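Local structure of anthranilate-CoA ligase (Stigmatella aurantiaca, 4WV3) at residues Ala51-Gly56 against Val81-Ile86; Leu194-Trp199 against Pro231-Ala236; Ala300-Trp305 against Gly332-Gly337; Ala304-Glu307 against Val311-Ile314; Leu375-Asn380 against Arg385-Gly390. The protein belongs to the AMP-binding enzyme family of the ANL clan, pairing a large N-terminal part with a small C-terminal domain. One frame throughout, in Å; residues are numbered along the deposited sequence.

Contact 1. Residues Ala51-Gly56 against Val81-Ile86; sequences ALKGLG and VKLGAI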
# COMPACT_ATOMS: atom_id res chain seq x y z
N ALA A 51 0.53 -13.18 -26.59
CA ALA A 51 1.66 -14.05 -26.28
C ALA A 51 1.31 -15.05 -25.19
O ALA A 51 1.80 -16.18 -25.19
CB ALA A 51 2.88 -13.23 -25.89
N LEU A 52 0.46 -14.63 -24.26
CA LEU A 52 0.01 -15.51 -23.18
C LEU A 52 -0.90 -16.61 -23.72
O LEU A 52 -0.91 -17.72 -23.20
CB LEU A 52 -0.71 -14.70 -22.10
CG LEU A 52 0.18 -13.82 -21.22
CD1 LEU A 52 -0.65 -12.84 -20.42
CD2 LEU A 52 1.03 -14.68 -20.29
N LYS A 53 -1.66 -16.30 -24.77
CA LYS A 53 -2.50 -17.29 -25.43
C LYS A 53 -1.64 -18.39 -26.04
O LYS A 53 -2.02 -19.56 -26.06
CB LYS A 53 -3.37 -16.65 -26.51
CG LYS A 53 -4.31 -15.58 -25.99
CD LYS A 53 -5.14 -14.98 -27.11
CE LYS A 53 -6.28 -15.91 -27.52
NZ LYS A 53 -7.30 -16.03 -26.44
N GLY A 54 -0.47 -18.00 -26.55
CA GLY A 54 0.47 -18.94 -27.12
C GLY A 54 1.03 -19.87 -26.06
O GLY A 54 1.43 -21.00 -26.35
N LEU A 55 1.05 -19.39 -24.82
CA LEU A 55 1.50 -20.20 -23.69
C LEU A 55 0.34 -20.97 -23.07
O LEU A 55 0.51 -21.69 -22.09
CB LEU A 55 2.18 -19.32 -22.63
CG LEU A 55 3.43 -18.56 -23.09
CD1 LEU A 55 4.07 -17.81 -21.93
CD2 LEU A 55 4.43 -19.50 -23.74
N GLY A 56 -0.84 -20.81 -23.66
CA GLY A 56 -2.01 -21.57 -23.24
C GLY A 56 -2.79 -20.97 -22.09
O GLY A 56 -3.64 -21.63 -21.49
N VAL A 81 -5.01 -8.90 -17.64
CA VAL A 81 -6.38 -8.52 -17.32
C VAL A 81 -7.30 -8.56 -18.54
O VAL A 81 -8.42 -9.08 -18.47
CB VAL A 81 -6.44 -7.12 -16.66
CG1 VAL A 81 -7.88 -6.64 -16.55
CG2 VAL A 81 -5.77 -7.15 -15.30
N LYS A 82 -6.82 -8.02 -19.66
CA LYS A 82 -7.60 -7.99 -20.89
C LYS A 82 -7.93 -9.39 -21.39
O LYS A 82 -8.97 -9.62 -22.00
CB LYS A 82 -6.86 -7.21 -21.98
CG LYS A 82 -7.64 -7.05 -23.27
CD LYS A 82 -6.98 -6.05 -24.20
CE LYS A 82 -7.79 -5.87 -25.46
NZ LYS A 82 -7.23 -4.79 -26.33
N LEU A 83 -7.03 -10.33 -21.11
CA LEU A 83 -7.20 -11.71 -21.55
C LEU A 83 -8.22 -12.44 -20.70
O LEU A 83 -8.70 -13.51 -21.06
CB LEU A 83 -5.85 -12.44 -21.50
CG LEU A 83 -5.75 -13.69 -22.37
CD1 LEU A 83 -6.05 -13.33 -23.82
CD2 LEU A 83 -4.37 -14.32 -22.24
N GLY A 84 -8.56 -11.85 -19.55
CA GLY A 84 -9.49 -12.47 -18.62
C GLY A 84 -8.76 -13.32 -17.61
O GLY A 84 -9.38 -13.98 -16.77
N ALA A 85 -7.44 -13.31 -17.68
CA ALA A 85 -6.61 -14.04 -16.74
C ALA A 85 -6.41 -13.23 -15.47
O ALA A 85 -6.68 -12.03 -15.44
CB ALA A 85 -5.27 -14.39 -17.37
N ILE A 86 -5.94 -13.88 -14.41
CA ILE A 86 -5.79 -13.23 -13.12
C ILE A 86 -4.35 -12.79 -12.86
O ILE A 86 -3.45 -13.61 -12.70
CB ILE A 86 -6.27 -14.14 -11.97
CG1 ILE A 86 -7.72 -14.55 -12.20
CG2 ILE A 86 -6.10 -13.44 -10.63
CD1 ILE A 86 -8.29 -15.45 -11.13

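Contact 2. Residues Leu194-Trp199 against Pro231-Ala236; sequences LTAQLW and PWYVGA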
# COMPACT_ATOMS: atom_id res chain seq x y z
N LEU A 194 -14.39 1.60 -9.76
CA LEU A 194 -15.12 2.01 -8.56
C LEU A 194 -14.23 2.75 -7.57
O LEU A 194 -14.58 3.84 -7.11
CB LEU A 194 -15.78 0.81 -7.89
CG LEU A 194 -17.12 0.34 -8.47
CD1 LEU A 194 -17.58 -0.93 -7.78
CD2 LEU A 194 -18.16 1.44 -8.33
N THR A 195 -13.08 2.17 -7.24
CA THR A 195 -12.14 2.82 -6.34
C THR A 195 -11.56 4.08 -6.99
O THR A 195 -11.28 5.06 -6.31
CB THR A 195 -10.98 1.89 -5.93
OG1 THR A 195 -10.36 1.34 -7.10
CG2 THR A 195 -11.49 0.75 -5.05
N ALA A 196 -11.39 4.03 -8.31
CA ALA A 196 -10.85 5.17 -9.05
C ALA A 196 -11.80 6.36 -8.99
O ALA A 196 -11.37 7.51 -8.98
CB ALA A 196 -10.56 4.78 -10.49
N GLN A 197 -13.10 6.06 -8.96
CA GLN A 197 -14.11 7.11 -8.91
C GLN A 197 -14.38 7.56 -7.48
O GLN A 197 -14.36 8.76 -7.19
CB GLN A 197 -15.41 6.62 -9.56
CG GLN A 197 -16.48 7.70 -9.68
CD GLN A 197 -16.08 8.80 -10.64
OE1 GLN A 197 -15.66 8.53 -11.77
NE2 GLN A 197 -16.22 10.05 -10.20
N LEU A 198 -14.62 6.60 -6.60
CA LEU A 198 -15.01 6.89 -5.22
C LEU A 198 -13.97 7.68 -4.43
O LEU A 198 -14.32 8.57 -3.65
CB LEU A 198 -15.38 5.60 -4.47
CG LEU A 198 -16.65 4.90 -4.93
CD1 LEU A 198 -16.90 3.63 -4.12
CD2 LEU A 198 -17.85 5.84 -4.86
N TRP A 199 -12.69 7.37 -4.63
CA TRP A 199 -11.64 8.09 -3.93
C TRP A 199 -10.77 8.93 -4.86
O TRP A 199 -10.53 10.11 -4.58
CB TRP A 199 -10.76 7.14 -3.11
CG TRP A 199 -9.72 7.86 -2.32
CD1 TRP A 199 -9.85 8.37 -1.06
CD2 TRP A 199 -8.38 8.17 -2.74
NE1 TRP A 199 -8.68 8.97 -0.67
CE2 TRP A 199 -7.76 8.86 -1.68
CE3 TRP A 199 -7.65 7.92 -3.91
CZ2 TRP A 199 -6.45 9.31 -1.75
CZ3 TRP A 199 -6.35 8.37 -3.97
CH2 TRP A 199 -5.76 9.06 -2.91
N PRO A 231 -4.90 7.42 -11.94
CA PRO A 231 -4.60 8.49 -12.90
C PRO A 231 -5.01 8.17 -14.34
O PRO A 231 -5.46 9.06 -15.05
CB PRO A 231 -3.07 8.62 -12.82
CG PRO A 231 -2.61 7.30 -12.32
CD PRO A 231 -3.67 6.85 -11.36
N TRP A 232 -4.86 6.91 -14.75
CA TRP A 232 -5.22 6.52 -16.11
C TRP A 232 -6.74 6.51 -16.31
O TRP A 232 -7.22 6.59 -17.44
CB TRP A 232 -4.63 5.15 -16.47
CG TRP A 232 -3.16 5.21 -16.78
CD1 TRP A 232 -2.31 6.25 -16.54
CD2 TRP A 232 -2.38 4.19 -17.42
NE1 TRP A 232 -1.05 5.94 -16.97
CE2 TRP A 232 -1.06 4.68 -17.52
CE3 TRP A 232 -2.66 2.91 -17.91
CZ2 TRP A 232 -0.03 3.94 -18.09
CZ3 TRP A 232 -1.64 2.18 -18.47
CH2 TRP A 232 -0.34 2.69 -18.56
N TYR A 233 -7.47 6.43 -15.21
CA TYR A 233 -8.93 6.47 -15.26
C TYR A 233 -9.43 7.83 -15.72
O TYR A 233 -10.51 7.95 -16.29
CB TYR A 233 -9.51 6.11 -13.88
CG TYR A 233 -11.02 6.15 -13.81
CD1 TYR A 233 -11.78 5.14 -14.38
CD2 TYR A 233 -11.68 7.17 -13.14
CE1 TYR A 233 -13.16 5.17 -14.31
CE2 TYR A 233 -13.05 7.21 -13.06
CZ TYR A 233 -13.79 6.20 -13.65
OH TYR A 233 -15.17 6.24 -13.57
N VAL A 234 -8.63 8.87 -15.46
CA VAL A 234 -9.00 10.23 -15.85
C VAL A 234 -8.09 10.79 -16.95
O VAL A 234 -8.27 11.92 -17.39
CB VAL A 234 -8.98 11.19 -14.65
CG1 VAL A 234 -9.96 10.73 -13.58
CG2 VAL A 234 -7.57 11.30 -14.07
N GLY A 235 -7.13 9.98 -17.39
CA GLY A 235 -6.25 10.39 -18.47
C GLY A 235 -4.94 10.99 -18.01
O GLY A 235 -4.14 11.45 -18.83
N ALA A 236 -4.71 10.99 -16.71
CA ALA A 236 -3.47 11.52 -16.15
C ALA A 236 -2.31 10.56 -16.39
O ALA A 236 -2.52 9.38 -16.66
CB ALA A 236 -3.64 11.79 -14.66

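Contact 3. Residues Ala300-Trp305 against Gly332-Gly337; sequences ALWYAW and GDIRPG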
# COMPACT_ATOMS: atom_id res chain seq x y z
N ALA A 300 2.88 15.81 13.55
CA ALA A 300 4.18 16.46 13.51
C ALA A 300 4.82 16.35 12.13
O ALA A 300 5.51 17.26 11.68
CB ALA A 300 5.10 15.88 14.57
N LEU A 301 4.58 15.23 11.46
CA LEU A 301 5.10 15.02 10.12
C LEU A 301 4.31 15.82 9.08
O LEU A 301 4.87 16.29 8.09
CB LEU A 301 5.09 13.54 9.75
CG LEU A 301 6.36 12.76 10.10
CD1 LEU A 301 6.25 11.32 9.62
CD2 LEU A 301 7.58 13.44 9.50
N TRP A 302 3.01 15.97 9.31
CA TRP A 302 2.16 16.74 8.41
C TRP A 302 2.59 18.20 8.39
O TRP A 302 2.65 18.82 7.33
CB TRP A 302 0.69 16.62 8.79
CG TRP A 302 -0.24 17.21 7.77
CD1 TRP A 302 -0.87 16.56 6.75
CD2 TRP A 302 -0.62 18.59 7.65
NE1 TRP A 302 -1.63 17.43 6.02
CE2 TRP A 302 -1.49 18.69 6.55
CE3 TRP A 302 -0.32 19.75 8.38
CZ2 TRP A 302 -2.06 19.90 6.15
CZ3 TRP A 302 -0.89 20.95 7.98
CH2 TRP A 302 -1.75 21.02 6.88
N TYR A 303 2.88 18.74 9.57
CA TYR A 303 3.31 20.13 9.68
C TYR A 303 4.73 20.33 9.15
O TYR A 303 5.01 21.31 8.48
CB TYR A 303 3.21 20.62 11.13
CG TYR A 303 1.79 20.83 11.61
CD1 TYR A 303 0.97 21.78 11.01
CD2 TYR A 303 1.28 20.09 12.66
CE1 TYR A 303 -0.33 21.98 11.45
CE2 TYR A 303 -0.02 20.28 13.10
CZ TYR A 303 -0.82 21.22 12.49
OH TYR A 303 -2.11 21.41 12.93
N ALA A 304 5.61 19.38 9.46
CA ALA A 304 7.00 19.46 9.02
C ALA A 304 7.11 19.45 7.50
O ALA A 304 7.98 20.11 6.93
CB ALA A 304 7.81 18.32 9.62
N TRP A 305 6.21 18.72 6.85
CA TRP A 305 6.18 18.66 5.39
C TRP A 305 5.51 19.91 4.84
O TRP A 305 5.92 20.45 3.81
CB TRP A 305 5.44 17.41 4.93
CG TRP A 305 5.56 17.15 3.46
CD1 TRP A 305 4.70 17.54 2.48
CD2 TRP A 305 6.62 16.44 2.79
NE1 TRP A 305 5.14 17.12 1.25
CE2 TRP A 305 6.32 16.44 1.42
CE3 TRP A 305 7.78 15.80 3.23
CZ2 TRP A 305 7.15 15.83 0.47
CZ3 TRP A 305 8.60 15.19 2.30
CH2 TRP A 305 8.28 15.21 0.93
N GLY A 332 -9.87 20.31 0.81
CA GLY A 332 -10.56 21.37 1.52
C GLY A 332 -10.75 21.10 3.00
O GLY A 332 -11.06 22.01 3.77
N ASP A 333 -10.57 19.85 3.41
CA ASP A 333 -10.79 19.47 4.80
C ASP A 333 -9.71 18.52 5.32
O ASP A 333 -9.72 17.33 5.00
CB ASP A 333 -12.18 18.85 4.97
CG ASP A 333 -12.55 18.64 6.43
OD1 ASP A 333 -11.93 19.27 7.30
OD2 ASP A 333 -13.48 17.84 6.70
N ILE A 334 -8.79 19.06 6.10
CA ILE A 334 -7.69 18.27 6.66
C ILE A 334 -7.57 18.45 8.17
O ILE A 334 -7.48 19.58 8.66
CB ILE A 334 -6.34 18.65 6.03
CG1 ILE A 334 -6.34 18.36 4.53
CG2 ILE A 334 -5.20 17.89 6.71
CD1 ILE A 334 -5.03 18.68 3.85
N ARG A 335 -7.57 17.35 8.90
CA ARG A 335 -7.21 17.37 10.31
C ARG A 335 -5.96 16.53 10.52
O ARG A 335 -6.02 15.30 10.50
CB ARG A 335 -8.36 16.87 11.19
CG ARG A 335 -7.99 16.75 12.67
CD ARG A 335 -9.20 16.92 13.56
NE ARG A 335 -9.78 18.26 13.44
CZ ARG A 335 -10.77 18.72 14.20
NH1 ARG A 335 -11.30 17.95 15.14
NH2 ARG A 335 -11.23 19.95 14.02
N PRO A 336 -4.81 17.20 10.71
CA PRO A 336 -3.49 16.56 10.85
C PRO A 336 -3.46 15.50 11.94
O PRO A 336 -3.78 15.78 13.10
CB PRO A 336 -2.58 17.73 11.23
CG PRO A 336 -3.24 18.93 10.64
CD PRO A 336 -4.72 18.67 10.78
N GLY A 337 -3.08 14.28 11.57
CA GLY A 337 -2.99 13.18 12.51
C GLY A 337 -4.15 12.22 12.43
O GLY A 337 -4.08 11.11 12.94

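Contact 4. Residues Ala304-Glu307 against Val311-Ile314; sequences AWKE and VDII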
# COMPACT_ATOMS: atom_id res chain seq x y z
N ALA A 304 5.61 19.38 9.46
CA ALA A 304 7.00 19.46 9.02
C ALA A 304 7.11 19.45 7.50
O ALA A 304 7.98 20.11 6.93
CB ALA A 304 7.81 18.32 9.62
N TRP A 305 6.21 18.72 6.85
CA TRP A 305 6.18 18.66 5.39
C TRP A 305 5.51 19.91 4.84
O TRP A 305 5.92 20.45 3.81
CB TRP A 305 5.44 17.41 4.93
CG TRP A 305 5.56 17.15 3.46
CD1 TRP A 305 4.70 17.54 2.48
CD2 TRP A 305 6.62 16.44 2.79
NE1 TRP A 305 5.14 17.12 1.25
CE2 TRP A 305 6.32 16.44 1.42
CE3 TRP A 305 7.78 15.80 3.23
CZ2 TRP A 305 7.15 15.83 0.47
CZ3 TRP A 305 8.60 15.19 2.30
CH2 TRP A 305 8.28 15.21 0.93
N LYS A 306 4.48 20.38 5.54
CA LYS A 306 3.73 21.57 5.13
C LYS A 306 4.58 22.83 5.23
O LYS A 306 4.44 23.75 4.43
CB LYS A 306 2.47 21.72 5.97
CG LYS A 306 1.62 22.93 5.63
CD LYS A 306 1.11 22.87 4.20
CE LYS A 306 0.22 24.05 3.88
NZ LYS A 306 -0.29 23.99 2.48
N GLU A 307 5.46 22.83 6.20
CA GLU A 307 6.29 23.93 6.51
C GLU A 307 7.54 23.97 5.63
O GLU A 307 8.12 24.99 5.45
CB GLU A 307 6.56 23.97 8.03
CG GLU A 307 5.59 24.88 8.77
CD GLU A 307 5.07 24.39 10.13
OE1 GLU A 307 5.82 24.04 11.01
OE2 GLU A 307 3.87 24.43 10.34
N VAL A 311 3.05 22.12 0.67
CA VAL A 311 2.09 21.18 0.11
C VAL A 311 1.38 20.38 1.20
O VAL A 311 2.02 19.81 2.08
CB VAL A 311 2.76 20.21 -0.88
CG1 VAL A 311 1.79 19.14 -1.32
CG2 VAL A 311 3.31 20.98 -2.07
N ASP A 312 0.06 20.35 1.14
CA ASP A 312 -0.74 19.55 2.06
C ASP A 312 -0.58 18.07 1.76
O ASP A 312 -0.48 17.67 0.60
CB ASP A 312 -2.22 19.93 1.95
CG ASP A 312 -2.50 21.34 2.40
OD1 ASP A 312 -3.30 22.03 1.73
OD2 ASP A 312 -1.94 21.76 3.44
N ILE A 313 -0.56 17.25 2.81
CA ILE A 313 -0.54 15.81 2.63
C ILE A 313 -1.91 15.22 2.95
O ILE A 313 -2.47 15.47 4.02
CB ILE A 313 0.50 15.12 3.53
CG1 ILE A 313 1.91 15.58 3.16
CG2 ILE A 313 0.40 13.61 3.40
CD1 ILE A 313 3.00 14.85 3.91
N ILE A 314 -2.46 14.45 2.02
CA ILE A 314 -3.75 13.81 2.23
C ILE A 314 -3.56 12.42 2.83
O ILE A 314 -3.14 11.49 2.15
CB ILE A 314 -4.55 13.69 0.92
CG1 ILE A 314 -4.72 15.07 0.28
CG2 ILE A 314 -5.90 13.03 1.17
CD1 ILE A 314 -5.43 16.07 1.17

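Contact 5. Residues Leu375-Asn380 against Arg385-Gly390; sequences LSYWHN and RQTFQG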
# COMPACT_ATOMS: atom_id res chain seq x y z
N LEU A 375 -14.78 -10.59 -1.84
CA LEU A 375 -15.84 -11.46 -1.38
C LEU A 375 -15.32 -12.44 -0.32
O LEU A 375 -16.03 -12.79 0.62
CB LEU A 375 -16.46 -12.21 -2.55
CG LEU A 375 -17.99 -12.25 -2.60
CD1 LEU A 375 -18.57 -10.92 -2.14
CD2 LEU A 375 -18.46 -12.58 -4.00
N SER A 376 -14.08 -12.87 -0.50
CA SER A 376 -13.40 -13.74 0.45
C SER A 376 -11.92 -13.79 0.12
O SER A 376 -11.49 -13.29 -0.92
CB SER A 376 -13.99 -15.15 0.41
OG SER A 376 -13.75 -15.77 -0.84
N TYR A 377 -11.13 -14.39 1.00
CA TYR A 377 -9.71 -14.60 0.73
C TYR A 377 -9.53 -15.76 -0.23
O TYR A 377 -10.47 -16.50 -0.51
CB TYR A 377 -8.93 -14.89 2.02
CG TYR A 377 -8.80 -13.71 2.95
CD1 TYR A 377 -8.02 -12.61 2.60
CD2 TYR A 377 -9.44 -13.69 4.18
CE1 TYR A 377 -7.88 -11.53 3.45
CE2 TYR A 377 -9.31 -12.62 5.04
CZ TYR A 377 -8.53 -11.54 4.67
OH TYR A 377 -8.40 -10.46 5.52
N TRP A 378 -8.31 -15.92 -0.74
CA TRP A 378 -7.98 -17.07 -1.57
C TRP A 378 -7.28 -18.13 -0.72
O TRP A 378 -6.21 -17.89 -0.16
CB TRP A 378 -7.11 -16.66 -2.75
CG TRP A 378 -6.77 -17.80 -3.67
CD1 TRP A 378 -5.53 -18.36 -3.86
CD2 TRP A 378 -7.67 -18.53 -4.51
NE1 TRP A 378 -5.62 -19.38 -4.77
CE2 TRP A 378 -6.92 -19.51 -5.19
CE3 TRP A 378 -9.04 -18.44 -4.76
CZ2 TRP A 378 -7.49 -20.40 -6.09
CZ3 TRP A 378 -9.61 -19.33 -5.66
CH2 TRP A 378 -8.84 -20.29 -6.31
N HIS A 379 -7.90 -19.31 -0.63
CA HIS A 379 -7.38 -20.43 0.15
C HIS A 379 -7.21 -20.11 1.64
O HIS A 379 -6.21 -20.49 2.25
CB HIS A 379 -6.07 -20.96 -0.44
CG HIS A 379 -6.25 -21.67 -1.75
ND1 HIS A 379 -5.19 -22.01 -2.56
CD2 HIS A 379 -7.37 -22.10 -2.38
CE1 HIS A 379 -5.65 -22.62 -3.64
NE2 HIS A 379 -6.97 -22.69 -3.55
N ASN A 380 -8.19 -19.41 2.20
CA ASN A 380 -8.24 -19.21 3.65
C ASN A 380 -9.68 -19.14 4.14
O ASN A 380 -10.17 -18.07 4.51
CB ASN A 380 -7.46 -17.96 4.05
CG ASN A 380 -6.67 -18.16 5.33
OD1 ASN A 380 -5.50 -17.79 5.42
ND2 ASN A 380 -7.31 -18.76 6.33
N ARG A 385 -14.26 -15.96 6.75
CA ARG A 385 -15.50 -15.87 7.52
C ARG A 385 -15.29 -15.07 8.81
O ARG A 385 -16.25 -14.68 9.47
CB ARG A 385 -16.03 -17.27 7.83
CG ARG A 385 -16.17 -18.13 6.59
CD ARG A 385 -16.44 -19.59 6.92
NE ARG A 385 -17.79 -19.81 7.41
CZ ARG A 385 -18.09 -20.11 8.67
NH1 ARG A 385 -17.13 -20.24 9.57
NH2 ARG A 385 -19.36 -20.30 9.02
N GLN A 386 -14.03 -14.82 9.15
CA GLN A 386 -13.70 -13.98 10.30
C GLN A 386 -13.61 -12.52 9.89
O GLN A 386 -13.83 -11.62 10.70
CB GLN A 386 -12.37 -14.42 10.92
CG GLN A 386 -12.43 -15.72 11.68
CD GLN A 386 -11.08 -16.15 12.20
OE1 GLN A 386 -10.04 -15.64 11.76
NE2 GLN A 386 -11.07 -17.08 13.15
N THR A 387 -13.30 -12.29 8.62
CA THR A 387 -13.04 -10.94 8.12
C THR A 387 -14.23 -10.37 7.36
O THR A 387 -14.72 -9.29 7.66
CB THR A 387 -11.80 -10.91 7.22
OG1 THR A 387 -10.64 -11.27 7.99
CG2 THR A 387 -11.59 -9.53 6.63
N PHE A 388 -14.70 -11.12 6.36
CA PHE A 388 -15.80 -10.66 5.52
C PHE A 388 -17.15 -11.02 6.14
O PHE A 388 -17.72 -12.07 5.85
CB PHE A 388 -15.67 -11.27 4.12
CG PHE A 388 -14.34 -11.04 3.48
CD1 PHE A 388 -14.10 -9.88 2.75
CD2 PHE A 388 -13.32 -11.96 3.61
CE1 PHE A 388 -12.87 -9.66 2.17
CE2 PHE A 388 -12.08 -11.74 3.02
CZ PHE A 388 -11.86 -10.59 2.30
N GLN A 389 -17.65 -10.13 7.00
CA GLN A 389 -18.88 -10.39 7.73
C GLN A 389 -20.10 -9.82 7.01
O GLN A 389 -20.67 -8.82 7.44
CB GLN A 389 -18.78 -9.80 9.14
CG GLN A 389 -17.57 -10.28 9.92
CD GLN A 389 -17.42 -9.58 11.25
OE1 GLN A 389 -18.31 -8.85 11.69
NE2 GLN A 389 -16.28 -9.77 11.90
N GLY A 390 -20.49 -10.47 5.92
CA GLY A 390 -21.64 -10.04 5.15
C GLY A 390 -21.37 -8.75 4.40
O GLY A 390 -20.44 -8.68 3.59

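Contact 1. Residues Ala51-Gly56 against Val81-Ile86
Lys53 and Leu83 lie nearest each other near the C-terminal ends of two helices, 38-54 and 71-83, with their CA atoms 8.3 Å apart. Leu83 carries the contact from one side. Both of its methyls touch. CD2 lies mainly against CB of Leu52, at 3.7 Å. CD1 rests on the aliphatic chain of Lys53, 3.6 Å from its CG. The next carbon out, Lys53 CD, is 3.8 Å from the same CD1. The lysine starts straight and then bends at chi3 and chi4 (77° and 68°), which folds its outer half back over the leucine methyl. The touch is purely apolar, and no hydrogen bond joins the two segments.

Leu52 and Leu83 are buried, while Lys53 lies at the exposed border. Helix 71-83 is the crossover between the neighbouring parallel strands 62-66 and 86-89, a beta-alpha-beta unit of a five-stranded parallel sheet. Both helices end in a Schellman motif. Gly56 and Gly84 are the residues with positive phi that turn the chain out of the helix. In the last turn of the first, Gly56 N bonds to Lys53 O at 3.0 Å. Leu52 also packs on Trp151 of helix 148-152 and on Val110 of strand 110-114. Lys82, one residue before Leu83, is salt-bridged to Glu17.

Contact 2. Residues Leu194-Trp199 against Pro231-Ala236
The Tyr233 ring reaches across to helix 191-204 and is met there by two successive residues, Ala196 over a face and Gln197 at an edge. Ala196 CB sits 3.6 Å from Tyr233 CG. It lies over the rim of the ring near CG and CD2, not over the middle. This is a CH-pi contact, with the methyl 4.0 Å from the ring centroid and 27° off the normal.

Gln197 comes in at the far end of the ring. Its OE1 lies in the ring plane beside the hydroxyl and CE2. Tyr233 OH donates to Gln197 OE1 at 3.0 Å. The bond lies in the carbonyl plane of the amide and uses a lone pair of OE1. The amide itself is turned steeply against the ring, with the two planes 69° apart. A bend at chi2 of Gln197 brings the amide to the tyrosine. Its other end is fixed too, because NE2 bonds to Asn202, so both polar atoms of the amide have partners. The ring extends from its helix with CG anti to the backbone N (chi1 179°), which carries the hydroxyl out to Gln197.

Pro193 and Val201, from the same helix as Ala196, also touch Tyr233. Just beyond the tyrosine, Gly235 has positive phi and ends helix 221-234. Ala236 N bonds back to Pro231 O at 2.7 Å. The contact is helix-to-helix packing in the AMP-binding part of the chain, with a Schellman motif closing one partner.

Contact 3. Residues Ala300-Trp305 against Gly332-Gly337
Trp302 extends its indole toward the loop 332-337 because its CG stands opposite the backbone N (chi1 -171°), while Tyr303, with chi1 -72°, swings the other way and brings its hydroxyl end to the same proline. Pro336 is the common partner. Its CG lies over one face of the Trp302 indole, toward the rim of the ring system, 3.8 Å from CE3. The contact is CH-pi, with CG 4.0 Å from the centroid of the six-membered ring and 21° off its normal. The same CG is 3.6 Å from Tyr303 OH, so the proline ring is touched by both aromatic side chains.

Ile334 meets the indole farther along, near the nitrogen. Its CG2 is 3.7 Å from Trp302 NE1 and 3.8 Å from CZ2. The methyl group approaches obliquely, and CD1 adds a touch at CZ2. The indole N-H points well to one side of this methyl and is used by a hydrogen bond to Ile313 O. That bond fixes the rotation of the ring against the adjacent strand.

No polar bond crosses between the segments themselves. The loop is held from behind as well, since Arg335 forms salt bridges with Asp402 and Asp404. The contact lies near the surface, where helix 299-309 covers the loop joining strands 325-328 and 341-342, with strand 313-318 alongside both.

Contact 4. Residues Ala304-Glu307 against Val311-Ile314
Trp305 and Ile313 pack together inside a beta-alpha-beta unit formed by strand 289-292, helix 299-309 and strand 313-318. This is the tight side of the contact, and both residues are buried. Ile313 lays its outer branch over one face of the indole, at the five-membered ring. CG1 comes within 3.5 Å of Trp305 CD1. The terminal methyl CD1 makes a CH-pi contact, 3.8 Å from the centroid of that ring. The two side chains cross at about a right angle. The edge of the indole is met by the backbone, with Val311 O 3.5 Å from Trp305 CD1 and near the ring plane. Tyr270 and Phe279 add further aromatic contacts to the tryptophan, and Cys290 of the neighbouring strand touches both Trp305 and Ile313.

The other side is polar and partly open to solvent. Lys306 and Asp312 are both only partly exposed, yet their charged ends meet beyond the apolar core. The lysine is bent at chi2 (62°) and otherwise extended, so its outer chain runs alongside the carboxylate. Lys306 CD is also 3.8 Å from Val311 O. The ammonium has a second partner in Gly310 O, from the turn that joins helix and strand. It therefore ties the side chain of Asp312 to the backbone of that turn. Lys306 NZ donates to Asp312 OD2 at 2.9 Å in a salt bridge, arriving from above the carboxylate plane, 61° out of it.

Contact 5. Residues Leu375-Asn380 against Arg385-Gly390
Phe388 and Tyr377 form an edge-to-face (T-shaped) pair, where helix 381-387 gives way to the short strand 388-389. The edge of Phe388 is turned to the face of Tyr377, with planes at 66° and centroids 4.9 Å apart. Phe388 CE2 does the touching, 3.5 Å from Tyr377 CD2. With CG anti to the carbonyl carbon (chi1 -53°), the phenylalanine lies flat against the backbone of Leu375 and Ser376. Ser376 CA sits over one of its faces, 3.8 Å from the ring centroid, as a CH-pi contact. Thr387 CG2 lies over the opposite face. Thr387 OG1 stands at the edge of the Tyr377 ring, near its plane.

The next shell fixes these groups. The Tyr377 hydroxyl is hydrogen-bonded to Glu321, and Thr387 OG1 bonds back to Lys383 O within the helix. Ser384 links the start of the helix to the loop: its OG accepts from Tyr377 N and donates to the carbonyl of Asn380, the N-cap residue. Farther out, Leu393 of strand 392-401 touches both Thr387 and Phe388, and Lys183 and Ile185 touch the tyrosine, whose side chain comes within about 8 Å of the bound 5'-O-[(S)-[(2-aminobenzoyl)oxy](hydroxy)phosphoryl]adenosine. Phe388 is the centre of an inverse gamma turn. The next residue bonds back to the helix: Gln389 NE2 donates to Gln386 O at 3.3 Å, nearly straight at 175°.

Contacts 3 and 4 share helix 299-309 and touch each other, with centres about 6 Å apart. Contact 4 packs the helix on the strand that follows it in the mixed sheet, while contact 3 packs it on a loop nearer the surface. Contact 1 lies between helices beside the separate parallel sheet, and its centre is about 44 Å from that of contact 3. It is the most buried of the five, and like contact 3 it has no hydrogen bond across it. Contact 2, also between helices, adds a tyrosine-glutamine bond. Contact 4 alone carries a salt bridge. Contact 5 is a surface contact built from an aromatic pair, where helix 381-387 runs into a strand of the antiparallel sheet.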